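Local coordinates for protein arylesterase (Agrobacterium tumefaciens, PDB 3DCI) that probably hydrolyses ester bonds as a member of the GDSL-like (SGNH) hydrolase family and binds zinc ions, at residues 68-71 with 72-75; 79-83 with 84-88; 30-34 with 35-39. All coordinates share one frame; numbering follows the deposited sequence.

Contact 1 of 3, residues 68-71 with 72-75; sequences EGLG and GRTT. With ACY (acetic acid), chain M.
Arg73 folds back along its own turn toward the strand, and Leu70 sits over its guanidinium. Leu70 CB lies 3.5 Å above the plane, over the centre, and CD1 comes within 4.0 Å of Arg73 NH2. The two side chains cross at about a right angle. Arg73 starts with CG on the far side from the backbone N (chi1 179°), runs straight, and bends at chi3 (-79°). The bend brings the flat group back toward the strand end. Glu68 O lies in the guanidinium plane, at its edge, 2.9 Å from Arg73 NH1. Arg73 NH1 hydrogen-bonds Gly30 O on the neighbouring strand 24-30. Arg73 NH2 donates to a water at 2.9 Å, and the water donates in turn to Glu68 OE1 (3.3 Å). The carboxylate and guanidinium therefore meet through water and not directly. Glu68 OE2 takes its own bond from His99 and lies close to Glu68 OE2 of a second subunit.

The backbone makes a type II beta turn from Leu70 to Arg73. Arg73 N closes it by donating to Leu70 O at 3.1 Å. Gly72 holds the third position with positive phi (93°), a conformation that suits glycine. Gly72 N points out of the turn, roughly across its closing bond, and donates to acetate O at 2.9 Å, nearly straight. Ser32 N donates to the same oxygen, and Asn112 ND2 and His209 NE2 also bond the acetate, which probably comes from the crystallisation liquor. This is consistent with the oxyanion hole of SGNH hydrolases. The chemistry implies a division of labour. The buried arginine is held by Gly30 O, a water and a leucine cover, while the turn presents a backbone N-H to the bound acetate, probably as it would to an anion.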
loop_
_atom_site.group_PDB
_atom_site.type_symbol
_atom_site.label_atom_id
_atom_site.label_comp_id
_atom_site.label_asym_id
_atom_site.label_seq_id
_atom_site.Cartn_x
_atom_site.Cartn_y
_atom_site.Cartn_z
ATOM N N GLU A 68 -12.969 11.793 -16.474
ATOM C CA GLU A 68 -12.074 11.346 -15.404
ATOM C C GLU A 68 -10.658 11.334 -15.964
ATOM O O GLU A 68 -10.068 10.274 -16.197
ATOM C CB GLU A 68 -12.492 9.975 -14.873
ATOM C CG GLU A 68 -13.907 9.879 -14.275
ATOM C CD GLU A 68 -14.127 10.625 -12.969
ATOM O OE1 GLU A 68 -13.167 11.173 -12.364
ATOM O OE2 GLU A 68 -15.305 10.659 -12.504
ATOM N N GLY A 69 -10.147 12.540 -16.204
ATOM C CA GLY A 69 -8.808 12.763 -16.713
ATOM C C GLY A 69 -7.876 13.273 -15.628
ATOM O O GLY A 69 -8.057 14.393 -15.135
ATOM N N LEU A 70 -6.861 12.473 -15.289
ATOM C CA LEU A 70 -5.937 12.812 -14.206
ATOM C C LEU A 70 -4.499 12.953 -14.729
ATOM O O LEU A 70 -3.919 11.984 -15.241
ATOM C CB LEU A 70 -5.977 11.735 -13.122
ATOM C CG LEU A 70 -5.012 11.977 -11.943
ATOM C CD1 LEU A 70 -5.745 11.869 -10.618
ATOM C CD2 LEU A 70 -3.784 11.034 -12.015
ATOM N N GLY A 71 -3.911 14.131 -14.528
ATOM C CA GLY A 71 -2.523 14.386 -14.931
ATOM C C GLY A 71 -1.535 13.396 -14.325
ATOM O O GLY A 71 -1.504 13.197 -13.102
ATOM N N GLY A 72 -0.783 12.726 -15.188
ATOM C CA GLY A 72 0.237 11.744 -14.763
ATOM C C GLY A 72 -0.258 10.306 -14.705
ATOM O O GLY A 72 0.509 9.392 -14.404
ATOM N N ARG A 73 -1.534 10.092 -14.990
ATOM C CA ARG A 73 -2.114 8.736 -14.861
ATOM C C ARG A 73 -1.486 7.737 -15.848
ATOM O O ARG A 73 -1.263 8.069 -17.015
ATOM C CB ARG A 73 -3.616 8.755 -15.072
ATOM C CG ARG A 73 -4.262 7.382 -14.972
ATOM C CD ARG A 73 -5.749 7.545 -14.952
ATOM N NE ARG A 73 -6.222 7.955 -13.625
ATOM C CZ ARG A 73 -7.404 8.518 -13.401
ATOM N NH1 ARG A 73 -8.206 8.877 -14.399
ATOM N NH2 ARG A 73 -7.762 8.797 -12.179
ATOM N N THR A 74 -1.217 6.526 -15.333
ATOM C CA THR A 74 -0.666 5.400 -16.077
ATOM C C THR A 74 -1.781 4.354 -16.198
ATOM O O THR A 74 -2.806 4.481 -15.560
ATOM C CB THR A 74 0.494 4.759 -15.298
ATOM O OG1 THR A 74 0.003 4.145 -14.092
ATOM C CG2 THR A 74 1.529 5.786 -14.922
ATOM N N THR A 75 -1.583 3.327 -17.014
ATOM C CA THR A 75 -2.546 2.256 -17.098
ATOM C C THR A 75 -2.648 1.528 -15.746
ATOM O O THR A 75 -3.741 1.400 -15.203
ATOM C CB THR A 75 -2.191 1.254 -18.228
ATOM O OG1 THR A 75 -0.847 0.768 -18.030
ATOM C CG2 THR A 75 -2.376 1.915 -19.607
HETATM C C ACY M . -0.016 13.488 -18.887
HETATM O O ACY M . -0.817 13.029 -18.072
HETATM O OXT ACY M . 0.760 14.415 -18.586
HETATM C CH3 ACY M . 0.060 12.926 -20.295
HETATM O O HOH W 1 -10.646 9.153 -11.958
#

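Contact 2 of 3, residues 79-83 with 84-88; sequences DHAGP and ACRNG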
loop_
_atom_site.group_PDB
_atom_site.type_symbol
_atom_site.label_atom_id
_atom_site.label_comp_id
_atom_site.label_asym_id
_atom_site.label_seq_id
_atom_site.Cartn_x
_atom_site.Cartn_y
_atom_site.Cartn_z
ATOM N N ASP A 79 2.740 5.710 -9.372
ATOM C CA ASP A 79 3.641 6.842 -9.584
ATOM C C ASP A 79 3.299 7.891 -8.516
ATOM O O ASP A 79 2.228 8.484 -8.579
ATOM C CB ASP A 79 3.395 7.370 -10.992
ATOM C CG ASP A 79 4.358 8.449 -11.411
ATOM O OD1 ASP A 79 4.707 8.412 -12.618
ATOM O OD2 ASP A 79 4.719 9.333 -10.606
ATOM N N HIS A 80 4.175 8.078 -7.523
ATOM C CA HIS A 80 3.882 8.980 -6.396
ATOM C C HIS A 80 4.406 10.394 -6.593
ATOM O O HIS A 80 4.491 11.129 -5.630
ATOM C CB HIS A 80 4.416 8.400 -5.071
ATOM C CG HIS A 80 3.912 7.024 -4.792
ATOM N ND1 HIS A 80 2.570 6.750 -4.627
ATOM C CD2 HIS A 80 4.542 5.830 -4.748
ATOM C CE1 HIS A 80 2.402 5.449 -4.457
ATOM N NE2 HIS A 80 3.583 4.867 -4.530
ATOM N N ALA A 81 4.710 10.787 -7.839
ATOM C CA ALA A 81 5.329 12.110 -8.088
ATOM C C ALA A 81 4.314 13.255 -8.179
ATOM O O ALA A 81 4.706 14.416 -8.306
ATOM C CB ALA A 81 6.208 12.079 -9.324
ATOM N N GLY A 82 3.028 12.937 -8.066
ATOM C CA GLY A 82 1.967 13.939 -8.202
ATOM C C GLY A 82 1.219 14.095 -6.888
ATOM O O GLY A 82 1.512 13.390 -5.928
ATOM N N PRO A 83 0.254 15.026 -6.835
ATOM C CA PRO A 83 -0.524 15.205 -5.624
ATOM C C PRO A 83 -1.633 14.157 -5.412
ATOM O O PRO A 83 -2.248 14.158 -4.339
ATOM C CB PRO A 83 -1.140 16.587 -5.824
ATOM C CG PRO A 83 -1.418 16.644 -7.279
ATOM C CD PRO A 83 -0.136 16.000 -7.876
ATOM N N ALA A 84 -1.918 13.321 -6.419
ATOM C CA ALA A 84 -2.926 12.275 -6.304
ATOM C C ALA A 84 -2.428 10.984 -6.948
ATOM O O ALA A 84 -1.573 11.016 -7.819
ATOM C CB ALA A 84 -4.233 12.707 -6.975
ATOM N N CYS A 85 -2.995 9.869 -6.503
ATOM C CA CYS A 85 -2.684 8.531 -7.015
ATOM C C CYS A 85 -2.762 8.447 -8.560
ATOM O O CYS A 85 -3.736 8.870 -9.153
ATOM C CB CYS A 85 -3.672 7.522 -6.391
ATOM S SG CYS A 85 -3.494 5.826 -7.001
ATOM N N ARG A 86 -1.730 7.893 -9.191
ATOM C CA ARG A 86 -1.664 7.835 -10.672
ATOM C C ARG A 86 -1.901 6.442 -11.254
ATOM O O ARG A 86 -1.867 6.275 -12.467
ATOM C CB ARG A 86 -0.328 8.377 -11.154
ATOM C CG ARG A 86 -0.203 9.889 -11.007
ATOM C CD ARG A 86 1.223 10.380 -11.182
ATOM N NE ARG A 86 1.255 11.848 -11.204
ATOM C CZ ARG A 86 2.307 12.574 -11.566
ATOM N NH1 ARG A 86 3.437 11.989 -11.900
ATOM N NH2 ARG A 86 2.222 13.898 -11.581
ATOM N N ASN A 87 -2.171 5.452 -10.398
ATOM C CA ASN A 87 -2.368 4.104 -10.861
ATOM C C ASN A 87 -3.747 4.052 -11.491
ATOM O O ASN A 87 -4.757 4.233 -10.811
ATOM C CB ASN A 87 -2.224 3.090 -9.696
ATOM C CG ASN A 87 -2.322 1.660 -10.164
ATOM O OD1 ASN A 87 -3.240 1.315 -10.914
ATOM N ND2 ASN A 87 -1.329 0.826 -9.794
ATOM N N GLY A 88 -3.786 3.863 -12.800
ATOM C CA GLY A 88 -5.044 3.839 -13.520
ATOM C C GLY A 88 -5.990 2.723 -13.120
ATOM O O GLY A 88 -7.178 2.908 -13.126
HETATM O O HOH W 2 1.177 10.695 -7.607
#
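Asp79 OD2 is gripped by two donors, a backbone N-H and a guanidinium. Ala81 N donates to it at 3.1 Å, nearly along the C-O axis of the carboxylate. Arg86 NH1 adds a salt bridge to Asp79 OD2 at 3.2 Å, with a bent, weak hydrogen bond (137°). The carboxylate and guanidinium planes stand 63° apart, so the two groups do not pair flat. The other oxygen, Asp79 OD1, bonds His118.

Arg86 reaches this place with CG beside its backbone N (chi1 -72°) and an extended chain from CG to NE. Arg86 CD passes Asp79 O at 3.4 Å. The backbone of Ala81 and Gly82 covers one face of its guanidinium. Gly82 N is 3.6 Å above the plane, over the centre, and the carbonyl carbon of Ala81 covers the rim of the same face. Gly82 CA comes to 3.4 Å from Arg86 NH2. The lack of a side chain at Gly82 lets the flat group come this close. The Ala81 methyl adds a looser touch on NH1.

Inside the loop sits a water. Gly82 N donates to it at 2.9 Å. Asp79 O and Ala84 O also lie within bonding distance, but more acceptors surround the water than it has protons. It lies between three backbone groups where the chain doubles back.

Neighbouring copies pack outside, with Phe139 of a second subunit and Arg131 of a third on Pro83. The bond from Ala81 N to Asp79 OD2 makes an Asx turn, here within the loop that leads from strand 63-69 to helix 88-99.

Contact 3 of 3, residues 30-34 with 35-39; sequences GDSLT and WGADP. With ACY (acetic acid), chain M.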
loop_
_atom_site.group_PDB
_atom_site.type_symbol
_atom_site.label_atom_id
_atom_site.label_comp_id
_atom_site.label_asym_id
_atom_site.label_seq_id
_atom_site.Cartn_x
_atom_site.Cartn_y
_atom_site.Cartn_z
ATOM N N GLY A 30 -8.853 8.902 -18.597
ATOM C CA GLY A 30 -7.565 9.219 -19.193
ATOM C C GLY A 30 -6.626 9.976 -18.300
ATOM O O GLY A 30 -6.775 9.978 -17.093
ATOM N N ASP A 31 -5.659 10.622 -18.926
ATOM C CA ASP A 31 -4.616 11.347 -18.217
ATOM C C ASP A 31 -4.745 12.853 -18.470
ATOM O O ASP A 31 -5.851 13.326 -18.674
ATOM C CB ASP A 31 -3.244 10.762 -18.558
ATOM C CG ASP A 31 -2.942 10.775 -20.030
ATOM O OD1 ASP A 31 -3.497 11.657 -20.748
ATOM O OD2 ASP A 31 -2.159 9.871 -20.491
ATOM N N SER A 32 -3.659 13.617 -18.435
ATOM C CA SER A 32 -3.773 15.059 -18.671
ATOM C C SER A 32 -4.275 15.427 -20.088
ATOM O O SER A 32 -4.805 16.525 -20.285
ATOM C CB SER A 32 -2.468 15.802 -18.326
ATOM O OG SER A 32 -1.588 15.761 -19.412
ATOM N N LEU A 33 -4.152 14.525 -21.065
ATOM C CA LEU A 33 -4.724 14.816 -22.400
ATOM C C LEU A 33 -6.265 14.844 -22.338
ATOM O O LEU A 33 -6.916 15.534 -23.115
ATOM C CB LEU A 33 -4.246 13.803 -23.454
ATOM C CG LEU A 33 -2.738 13.476 -23.600
ATOM C CD1 LEU A 33 -2.515 12.537 -24.800
ATOM C CD2 LEU A 33 -1.867 14.677 -23.742
ATOM N N THR A 34 -6.817 14.101 -21.385
ATOM C CA THR A 34 -8.249 13.996 -21.154
ATOM C C THR A 34 -8.717 15.090 -20.170
ATOM O O THR A 34 -9.757 15.724 -20.391
ATOM C CB THR A 34 -8.599 12.588 -20.644
ATOM O OG1 THR A 34 -8.229 11.627 -21.647
ATOM C CG2 THR A 34 -10.109 12.474 -20.259
ATOM N N TRP A 35 -7.939 15.333 -19.116
ATOM C CA TRP A 35 -8.104 16.533 -18.291
ATOM C C TRP A 35 -8.106 17.817 -19.149
ATOM O O TRP A 35 -8.926 18.698 -18.928
ATOM C CB TRP A 35 -7.001 16.597 -17.221
ATOM C CG TRP A 35 -7.188 17.727 -16.240
ATOM C CD1 TRP A 35 -8.170 17.842 -15.286
ATOM C CD2 TRP A 35 -6.409 18.921 -16.146
ATOM N NE1 TRP A 35 -8.010 19.009 -14.574
ATOM C CE2 TRP A 35 -6.953 19.697 -15.096
ATOM C CE3 TRP A 35 -5.277 19.402 -16.828
ATOM C CZ2 TRP A 35 -6.420 20.931 -14.735
ATOM C CZ3 TRP A 35 -4.755 20.599 -16.465
ATOM C CH2 TRP A 35 -5.316 21.354 -15.411
ATOM N N GLY A 36 -7.184 17.890 -20.121
ATOM C CA GLY A 36 -7.052 19.022 -21.039
ATOM C C GLY A 36 -5.940 19.970 -20.613
ATOM O O GLY A 36 -6.198 21.132 -20.369
ATOM N N ALA A 37 -4.698 19.493 -20.517
ATOM C CA ALA A 37 -3.606 20.381 -20.102
ATOM C C ALA A 37 -3.078 21.170 -21.304
ATOM O O ALA A 37 -2.793 20.593 -22.367
ATOM C CB ALA A 37 -2.481 19.622 -19.428
ATOM N N ASP A 38 -2.962 22.475 -21.131
ATOM C CA ASP A 38 -2.301 23.321 -22.109
ATOM C C ASP A 38 -0.801 22.995 -22.192
ATOM O O ASP A 38 -0.119 22.942 -21.164
ATOM C CB ASP A 38 -2.450 24.770 -21.701
ATOM C CG ASP A 38 -1.842 25.722 -22.705
ATOM O OD1 ASP A 38 -2.520 26.003 -23.700
ATOM O OD2 ASP A 38 -0.708 26.202 -22.482
ATOM N N PRO A 39 -0.270 22.803 -23.418
ATOM C CA PRO A 39 1.160 22.460 -23.563
ATOM C C PRO A 39 2.119 23.500 -22.953
ATOM O O PRO A 39 3.125 23.118 -22.356
ATOM C CB PRO A 39 1.343 22.367 -25.084
ATOM C CG PRO A 39 -0.058 22.038 -25.597
ATOM C CD PRO A 39 -0.953 22.854 -24.725
HETATM C C ACY M . -0.016 13.488 -18.887
HETATM O O ACY M . -0.817 13.029 -18.072
HETATM O OXT ACY M . 0.760 14.415 -18.586
HETATM C CH3 ACY M . 0.060 12.926 -20.295
#
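The segment is the GDSL element of the family, where strand 24-30 gives way to a short N-capped helix, 32-35. Its first helical turn is closed by Trp35 N, which donates to Asp31 O at 2.9 Å in the carbonyl plane. Thr34 N shares the same acceptor. Asp31 is the N-cap. Its chi1 of 57° tucks CG between the backbone N and the carbonyl carbon, and from there OD1 accepts from Leu33 N at 3.0 Å.

The far end is tied to Ser32 O. Gly36 N donates to Ser32 O at 2.7 Å and Ala37 N to the same Ser32 O at 3.0 Å, from opposite faces of the carbonyl plane. Gly36 is where the chain leaves the helix, with positive phi (99°). Ala37 CB meets the edge of the Trp35 ring, in plane, and also rests 4.0 Å from Ser32 OG.

At the helix start, Ser32 N donates to acetate O at 2.9 Å, with Asp31 CB alongside. Ser32, His209 and Asp206 are placed as a Ser-His-Asp triad would be, consistent with Ser32 being the nucleophile, as in other SGNH enzymes. An amide at a helix N-terminus would favour a bound anion.

Leu33 and Thr34 pack on Met108 of strand 104-108. Thr34 OG1 bonds Trp51 on helix 51-59. Trp35 NE1 reaches Met100 O of a second subunit. Gly30 bonds Glu68 and Leu70, and the helix starts from strand 24-30, which lies between strands 63-69 and 104-108 in the sheet.

How the contacts relate
Contacts 1 and 3 are buried and lie at neighbouring strand ends. Their backbones join where Glu68 O meets Gly30 N at 3.0 Å, and both donate an amide to the same acetate. Contact 2 lies farther out, its centre about 16 Å from the centre of the chain, and is only partly buried. It joins contact 1 through Thr74 and Arg86 but does not touch contact 3. Contact 3 relies on backbone and capping bonds. Contact 1 combines a turn with a carbonyl-bound arginine. Contact 2 uses an Asp-Arg salt bridge beside several subunits. The acetate is met by the two buried contacts, and the salt bridge lies in the partly buried one.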